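FIG000988: Predicted permease (Vibrio cholerae, PDB 6MJP) probably serves as a membrane permease subunit of the LptBFG ABC transporter, which moves lipopolysaccharide from the inner toward the outer membrane. Local coordinates at residues Phe189-Asp194 with Leu207-Arg212; Ile183-Met188 with Glu214-Arg219; Ser157-Asp162 with Tyr170-Ala175. One frame throughout, in Å; residues are numbered along the deposited sequence.

Interaction 1: residues Phe189-Asp194 with Leu207-Arg212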
# COMPACT_ATOMS: atom_id res chain seq x y z
N PHE D 189 -46.38 -12.92 -0.71
CA PHE D 189 -45.32 -13.90 -0.90
C PHE D 189 -45.55 -14.61 -2.22
O PHE D 189 -46.63 -15.14 -2.47
CB PHE D 189 -45.31 -14.93 0.23
CG PHE D 189 -44.09 -15.79 0.25
CD1 PHE D 189 -42.95 -15.37 0.90
CD2 PHE D 189 -44.07 -17.02 -0.40
CE1 PHE D 189 -41.81 -16.16 0.92
CE2 PHE D 189 -42.94 -17.81 -0.39
CZ PHE D 189 -41.81 -17.37 0.28
N SER D 190 -44.52 -14.64 -3.06
CA SER D 190 -44.65 -15.27 -4.37
C SER D 190 -43.52 -16.27 -4.61
O SER D 190 -42.76 -16.61 -3.69
CB SER D 190 -44.67 -14.21 -5.47
OG SER D 190 -43.41 -13.58 -5.59
N HIS D 191 -43.40 -16.77 -5.83
CA HIS D 191 -42.34 -17.72 -6.14
C HIS D 191 -41.19 -17.07 -6.91
O HIS D 191 -40.03 -17.42 -6.70
CB HIS D 191 -42.91 -18.91 -6.92
CG HIS D 191 -43.54 -19.97 -6.06
ND1 HIS D 191 -44.90 -20.10 -5.91
CD2 HIS D 191 -42.99 -20.96 -5.32
CE1 HIS D 191 -45.17 -21.11 -5.11
NE2 HIS D 191 -44.02 -21.66 -4.74
N SER D 192 -41.49 -16.09 -7.77
CA SER D 192 -40.51 -15.44 -8.63
C SER D 192 -41.02 -14.05 -9.01
O SER D 192 -42.22 -13.86 -9.22
CB SER D 192 -40.24 -16.27 -9.89
OG SER D 192 -39.94 -17.61 -9.57
N GLY D 193 -40.10 -13.09 -9.11
CA GLY D 193 -40.45 -11.72 -9.43
C GLY D 193 -39.26 -10.94 -9.93
O GLY D 193 -38.14 -11.12 -9.45
N ASP D 194 -39.51 -10.05 -10.89
CA ASP D 194 -38.48 -9.22 -11.51
C ASP D 194 -38.56 -7.78 -11.01
O ASP D 194 -39.55 -7.36 -10.42
CB ASP D 194 -38.60 -9.24 -13.04
CG ASP D 194 -38.16 -10.55 -13.66
OD1 ASP D 194 -37.91 -11.51 -12.90
OD2 ASP D 194 -38.07 -10.62 -14.90
N LEU D 207 -44.30 -9.50 -9.38
CA LEU D 207 -44.26 -10.79 -8.69
C LEU D 207 -45.04 -11.83 -9.49
O LEU D 207 -46.08 -11.53 -10.08
CB LEU D 207 -44.85 -10.68 -7.27
CG LEU D 207 -43.99 -9.96 -6.23
CD1 LEU D 207 -44.54 -10.18 -4.84
CD2 LEU D 207 -42.55 -10.44 -6.31
N TYR D 208 -44.57 -13.08 -9.47
CA TYR D 208 -45.17 -14.15 -10.28
C TYR D 208 -45.57 -15.34 -9.40
O TYR D 208 -44.77 -15.78 -8.57
CB TYR D 208 -44.22 -14.63 -11.38
CG TYR D 208 -43.75 -13.56 -12.34
CD1 TYR D 208 -44.59 -12.53 -12.75
CD2 TYR D 208 -42.46 -13.59 -12.85
CE1 TYR D 208 -44.15 -11.56 -13.64
CE2 TYR D 208 -42.02 -12.64 -13.74
CZ TYR D 208 -42.86 -11.62 -14.13
OH TYR D 208 -42.39 -10.68 -15.02
N ASP D 209 -46.78 -15.86 -9.61
CA ASP D 209 -47.22 -17.05 -8.87
C ASP D 209 -47.13 -16.87 -7.36
O ASP D 209 -46.26 -17.47 -6.72
CB ASP D 209 -46.39 -18.27 -9.30
CG ASP D 209 -47.06 -19.61 -8.94
OD1 ASP D 209 -48.15 -19.61 -8.30
OD2 ASP D 209 -46.51 -20.67 -9.31
N GLY D 210 -48.00 -16.06 -6.78
CA GLY D 210 -48.02 -15.91 -5.34
C GLY D 210 -49.40 -15.55 -4.82
O GLY D 210 -50.40 -15.64 -5.54
N THR D 211 -49.44 -15.16 -3.55
CA THR D 211 -50.66 -14.69 -2.90
C THR D 211 -50.33 -13.46 -2.06
O THR D 211 -49.26 -13.39 -1.45
CB THR D 211 -51.30 -15.80 -2.02
OG1 THR D 211 -50.31 -16.35 -1.15
CG2 THR D 211 -51.82 -16.91 -2.89
N ARG D 212 -51.22 -12.47 -2.08
CA ARG D 212 -51.07 -11.26 -1.28
C ARG D 212 -52.11 -11.26 -0.17
O ARG D 212 -53.27 -11.60 -0.41
CB ARG D 212 -51.23 -10.01 -2.14
CG ARG D 212 -51.51 -8.76 -1.34
CD ARG D 212 -51.31 -7.52 -2.15
NE ARG D 212 -51.46 -6.32 -1.33
CZ ARG D 212 -51.17 -5.09 -1.73
NH1 ARG D 212 -50.70 -4.89 -2.95
NH2 ARG D 212 -51.35 -4.07 -0.91
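L207 lays its isobutyl group beside S190, with CD2 3.3 Å from S190 OG, and the same methyl comes within 4.0 Å of G193 CA. Y208, next along, has CG anti to its own carbonyl carbon (chi1 -58°), which carries CB, with the ring slanting behind it, alongside S192 O. Its backbone O receives H191 N at 3.2 Å and, more weakly, S192 N at 3.4 Å. H191 and S192 thus share Y208 as a single partner, a classic beta bulge, where both strands turn a corner. D209 takes a positive phi of 55° at this corner, and its carbonyl O accepts H191 ND1 at 3.1 Å, near the ring plane. The H191 ring and the D209 carboxylate lie obliquely, their planes 47° apart. Beyond the corner, G210 brings its CA against the F189 carbonyl. T211 then restores regular antiparallel pairing with F189: T211 N to F189 O and F189 N to T211 O are both 3.0 Å. T211 OG1 bonds to Y213 OH. Segment 189-194 passes here from strand 186-190 of one sheet to strand 192-196 of another, and 207-212 returns from strand 203-208 to strand 210-214, with F227 of strand 223-227 against S190 and L207, and F177 of the LptG chain against the F189 ring.

Interaction 2: residues Ile183-Met188 with Glu214-Arg219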
# COMPACT_ATOMS: atom_id res chain seq x y z
N ILE D 183 -54.48 2.83 0.92
CA ILE D 183 -54.26 1.39 0.83
C ILE D 183 -53.89 0.85 2.20
O ILE D 183 -53.14 1.47 2.96
CB ILE D 183 -53.19 1.05 -0.22
CG1 ILE D 183 -51.83 1.58 0.22
CG2 ILE D 183 -53.57 1.60 -1.60
CD1 ILE D 183 -50.73 1.26 -0.73
N LEU D 184 -54.41 -0.32 2.51
CA LEU D 184 -54.20 -0.94 3.81
C LEU D 184 -52.88 -1.70 3.83
O LEU D 184 -52.35 -2.08 2.78
CB LEU D 184 -55.36 -1.89 4.12
CG LEU D 184 -56.74 -1.26 4.04
CD1 LEU D 184 -57.83 -2.29 4.29
CD2 LEU D 184 -56.84 -0.12 5.04
N PRO D 185 -52.31 -1.92 5.02
CA PRO D 185 -51.08 -2.72 5.11
C PRO D 185 -51.29 -4.12 4.54
O PRO D 185 -52.39 -4.66 4.52
CB PRO D 185 -50.79 -2.78 6.61
CG PRO D 185 -52.10 -2.43 7.27
CD PRO D 185 -52.75 -1.46 6.34
N SER D 186 -50.20 -4.70 4.06
CA SER D 186 -50.30 -5.98 3.38
C SER D 186 -48.98 -6.72 3.52
O SER D 186 -47.96 -6.15 3.91
CB SER D 186 -50.66 -5.79 1.91
OG SER D 186 -49.71 -4.93 1.28
N VAL D 187 -49.04 -8.02 3.22
CA VAL D 187 -47.88 -8.90 3.17
C VAL D 187 -48.15 -9.88 2.04
O VAL D 187 -49.17 -10.57 2.05
CB VAL D 187 -47.64 -9.65 4.49
CG1 VAL D 187 -46.69 -10.82 4.28
CG2 VAL D 187 -47.09 -8.73 5.57
N MET D 188 -47.26 -9.92 1.04
CA MET D 188 -47.42 -10.83 -0.08
C MET D 188 -46.17 -11.68 -0.24
O MET D 188 -45.06 -11.24 0.05
CB MET D 188 -47.71 -10.08 -1.39
CG MET D 188 -46.64 -9.13 -1.85
SD MET D 188 -47.40 -7.91 -2.93
CE MET D 188 -47.89 -6.68 -1.72
N GLU D 214 -53.83 -8.82 2.57
CA GLU D 214 -54.07 -7.46 3.03
C GLU D 214 -54.80 -7.49 4.37
O GLU D 214 -55.96 -7.91 4.43
CB GLU D 214 -54.87 -6.66 2.00
CG GLU D 214 -54.95 -5.17 2.31
CD GLU D 214 -55.66 -4.37 1.24
OE1 GLU D 214 -56.71 -4.83 0.76
OE2 GLU D 214 -55.15 -3.29 0.87
N GLY D 215 -54.15 -7.03 5.43
CA GLY D 215 -54.77 -7.07 6.73
C GLY D 215 -53.78 -6.74 7.83
O GLY D 215 -52.67 -6.27 7.57
N VAL D 216 -54.21 -6.99 9.06
CA VAL D 216 -53.44 -6.70 10.26
C VAL D 216 -53.42 -7.94 11.14
O VAL D 216 -54.43 -8.66 11.22
CB VAL D 216 -54.01 -5.47 11.00
CG1 VAL D 216 -53.37 -5.29 12.36
CG2 VAL D 216 -53.82 -4.22 10.16
N PRO D 217 -52.29 -8.25 11.80
CA PRO D 217 -52.23 -9.46 12.64
C PRO D 217 -53.30 -9.54 13.73
O PRO D 217 -53.69 -10.65 14.11
CB PRO D 217 -50.82 -9.39 13.25
CG PRO D 217 -50.03 -8.65 12.23
CD PRO D 217 -50.96 -7.64 11.62
N THR D 218 -53.77 -8.40 14.24
CA THR D 218 -54.77 -8.38 15.30
C THR D 218 -56.20 -8.54 14.76
O THR D 218 -57.01 -9.23 15.38
CB THR D 218 -54.64 -7.10 16.11
OG1 THR D 218 -54.61 -5.97 15.23
CG2 THR D 218 -53.36 -7.11 16.91
N ARG D 219 -56.52 -7.92 13.62
CA ARG D 219 -57.84 -8.09 13.03
C ARG D 219 -57.89 -9.35 12.16
O ARG D 219 -56.87 -10.00 11.89
CB ARG D 219 -58.22 -6.86 12.20
CG ARG D 219 -59.13 -5.88 12.92
CD ARG D 219 -59.71 -4.86 11.95
NE ARG D 219 -60.90 -4.20 12.49
CZ ARG D 219 -61.67 -3.37 11.80
NH1 ARG D 219 -61.37 -3.08 10.54
NH2 ARG D 219 -62.73 -2.82 12.37
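The carboxylate of E214 is the flat group here, and its OE2 does the touching: it comes alongside the start of L184, 3.5 Å from L184 N in a weak, bent hydrogen bond and also 3.5 Å from L184 CB, the two side chains roughly perpendicular to each other. The puckered ring of P185 offers its CG to V216, whose CG2 lies 3.8 Å from it, the side chains passing at a slant, while G215 O approaches the same ring carbon at 3.9 Å. E214 gets to L184 because CG stands anti to its backbone N (chi1 -170°) and the chain stays extended beyond it, running past the P185 carbonyl, with CG 3.4 Å from P185 O. That oxygen also takes a weak hydrogen bond from G215 N at 3.1 Å and a CA-H contact from E214. This is where antiparallel pairing between strands 186-190 and 210-214 gives out, in the periplasmic beta-jellyroll-like domain that LptF and LptG share as a family feature. S186 and E214 form the last pair, non-hydrogen-bonded, with S186 CB 4.0 Å from E214 CA and both side chains on one face. Past it the 214-219 segment becomes irregular and runs into the loop before strand 223-227. E214 is buried and also packs against H69 of the LptC chain, while I183 lies against F42 of that LptC chain; E214 pairs through its backbone with M223.

Interaction 3: residues Ser157-Asp162 with Tyr170-Ala175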
# COMPACT_ATOMS: atom_id res chain seq x y z
N SER D 157 -42.04 -0.33 1.92
CA SER D 157 -42.09 -1.77 1.77
C SER D 157 -40.74 -2.38 2.13
O SER D 157 -39.69 -1.80 1.83
CB SER D 157 -42.48 -2.18 0.33
OG SER D 157 -41.58 -1.66 -0.63
N VAL D 158 -40.78 -3.54 2.79
CA VAL D 158 -39.60 -4.31 3.13
C VAL D 158 -39.58 -5.56 2.26
O VAL D 158 -40.49 -6.39 2.33
CB VAL D 158 -39.58 -4.68 4.62
CG1 VAL D 158 -38.39 -5.56 4.94
CG2 VAL D 158 -39.56 -3.43 5.48
N VAL D 159 -38.54 -5.69 1.43
CA VAL D 159 -38.43 -6.79 0.48
C VAL D 159 -37.36 -7.75 0.95
O VAL D 159 -36.31 -7.34 1.45
CB VAL D 159 -38.11 -6.27 -0.94
CG1 VAL D 159 -38.22 -7.39 -1.95
CG2 VAL D 159 -39.03 -5.12 -1.30
N PHE D 160 -37.63 -9.05 0.80
CA PHE D 160 -36.69 -10.09 1.20
C PHE D 160 -36.70 -11.15 0.11
O PHE D 160 -37.71 -11.84 -0.09
CB PHE D 160 -37.06 -10.68 2.56
CG PHE D 160 -36.19 -11.83 2.99
CD1 PHE D 160 -35.03 -11.61 3.72
CD2 PHE D 160 -36.52 -13.14 2.66
CE1 PHE D 160 -34.22 -12.67 4.11
CE2 PHE D 160 -35.72 -14.20 3.05
CZ PHE D 160 -34.57 -13.96 3.77
N ILE D 161 -35.59 -11.27 -0.61
CA ILE D 161 -35.45 -12.22 -1.71
C ILE D 161 -34.49 -13.32 -1.28
O ILE D 161 -33.53 -13.07 -0.53
CB ILE D 161 -34.95 -11.52 -2.99
CG1 ILE D 161 -35.78 -10.27 -3.27
CG2 ILE D 161 -35.02 -12.46 -4.19
CD1 ILE D 161 -35.08 -9.00 -2.91
N ASP D 162 -34.75 -14.55 -1.73
CA ASP D 162 -33.90 -15.69 -1.41
C ASP D 162 -32.71 -15.80 -2.36
O ASP D 162 -31.55 -15.69 -1.94
CB ASP D 162 -34.70 -16.99 -1.45
CG ASP D 162 -35.58 -17.17 -0.24
OD1 ASP D 162 -35.67 -16.22 0.57
OD2 ASP D 162 -36.19 -18.25 -0.09
N TYR D 170 -36.68 -16.97 -7.30
CA TYR D 170 -36.62 -15.83 -6.40
C TYR D 170 -37.08 -16.18 -4.98
O TYR D 170 -36.32 -15.98 -4.01
CB TYR D 170 -37.45 -14.69 -6.96
CG TYR D 170 -36.87 -13.97 -8.15
CD1 TYR D 170 -35.96 -12.92 -7.99
CD2 TYR D 170 -37.26 -14.31 -9.44
CE1 TYR D 170 -35.45 -12.26 -9.09
CE2 TYR D 170 -36.76 -13.65 -10.53
CZ TYR D 170 -35.86 -12.63 -10.34
OH TYR D 170 -35.36 -11.96 -11.42
N ASN D 171 -38.33 -16.59 -4.84
CA ASN D 171 -38.97 -16.83 -3.55
C ASN D 171 -39.05 -15.52 -2.75
O ASN D 171 -38.47 -15.38 -1.67
CB ASN D 171 -38.22 -17.93 -2.77
CG ASN D 171 -39.08 -18.66 -1.78
OD1 ASN D 171 -40.27 -18.90 -2.04
ND2 ASN D 171 -38.50 -19.03 -0.65
N VAL D 172 -39.77 -14.55 -3.32
CA VAL D 172 -39.84 -13.19 -2.79
C VAL D 172 -40.83 -13.11 -1.63
O VAL D 172 -41.85 -13.81 -1.59
CB VAL D 172 -40.24 -12.21 -3.91
CG1 VAL D 172 -40.17 -10.78 -3.42
CG2 VAL D 172 -39.36 -12.42 -5.12
N PHE D 173 -40.51 -12.23 -0.68
CA PHE D 173 -41.39 -11.88 0.44
C PHE D 173 -41.41 -10.36 0.56
O PHE D 173 -40.36 -9.75 0.77
CB PHE D 173 -40.89 -12.51 1.74
CG PHE D 173 -41.49 -11.89 2.98
CD1 PHE D 173 -42.70 -12.34 3.49
CD2 PHE D 173 -40.84 -10.86 3.65
CE1 PHE D 173 -43.26 -11.77 4.62
CE2 PHE D 173 -41.39 -10.28 4.78
CZ PHE D 173 -42.60 -10.74 5.27
N VAL D 174 -42.60 -9.77 0.47
CA VAL D 174 -42.75 -8.32 0.55
C VAL D 174 -43.65 -7.98 1.73
O VAL D 174 -44.78 -8.50 1.83
CB VAL D 174 -43.33 -7.73 -0.75
CG1 VAL D 174 -43.39 -6.22 -0.66
CG2 VAL D 174 -42.48 -8.15 -1.93
N ALA D 175 -43.17 -7.11 2.62
CA ALA D 175 -43.88 -6.72 3.82
C ALA D 175 -44.13 -5.22 3.80
O ALA D 175 -43.22 -4.44 3.54
CB ALA D 175 -43.10 -7.09 5.08
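I161 overlaps the rim of the Y170 ring: its CG2 lies in the ring plane, 3.9 Å from Y170 CD1, and the two side chains extend alongside one another in the same direction. They sit near the closing end of a beta hairpin within the periplasmic beta-jellyroll-like domain, its strand segments 158-160 and 173-175 running antiparallel (166° between their directions). V158 with A175 and F160 with F173 are hydrogen-bonded pairs, and V159 with V174 is the non-hydrogen-bonded pair between them. The bond from V158 N to A175 O is 2.7 Å and almost straight, with the donor in the carbonyl plane; F160 N reaches F173 O at 2.8 Å.

On one face, F160 CB sits at the edge of the F173 ring, 3.9 Å from CD2. F173 holds CG anti to the backbone N (chi1 163°), which turns its ring so that the CD2 edge meets F160 CB. F173 also stacks on F158 of the LptG chain, and F160 meets F149. The opposite face carries V159, whose CG1 touches CG1 of V172 at 4.2 Å and CG2 of V174 nearby, an aliphatic patch that I161 extends. V172 and V174 also lie against L207 of strand 203-208, so this face looks inward, toward the second sheet.

Past the last regular pair, a backbone bond from D162 N to Y170 O at 3.1 Å, one residue off that register, spans the irregular hairpin end. D162 and N171 then link across the hairpin: N171 ND2 donates to D162 OD2, coming from above the carboxylate plane, while OD2 lies in the plane of the N171 amide, the two flat groups standing 72° apart.

In the fold
Along the chain interaction 3 comes first, as the hairpin of strands 158-160 and 173-176; strand 186-190 follows and serves interaction 2 and then interaction 1. Interaction 2 ties strands 186-190 and 210-214 at S186 and E214; interaction 1, which falls between its two segments in sequence, ties them at F189 and T211, beside the corner into the second sheet. The centres of interactions 1 and 3 are about 9 Å apart, those of 2 and 3 about 16 Å and of 1 and 2 about 17 Å. Strand 186-190 adjoins strand 173-176 of interaction 3 in one antiparallel sheet. Together the contacts build the part of the LptF periplasmic domain that meets LptG and LptC, consistent with its role in the lipopolysaccharide exporter.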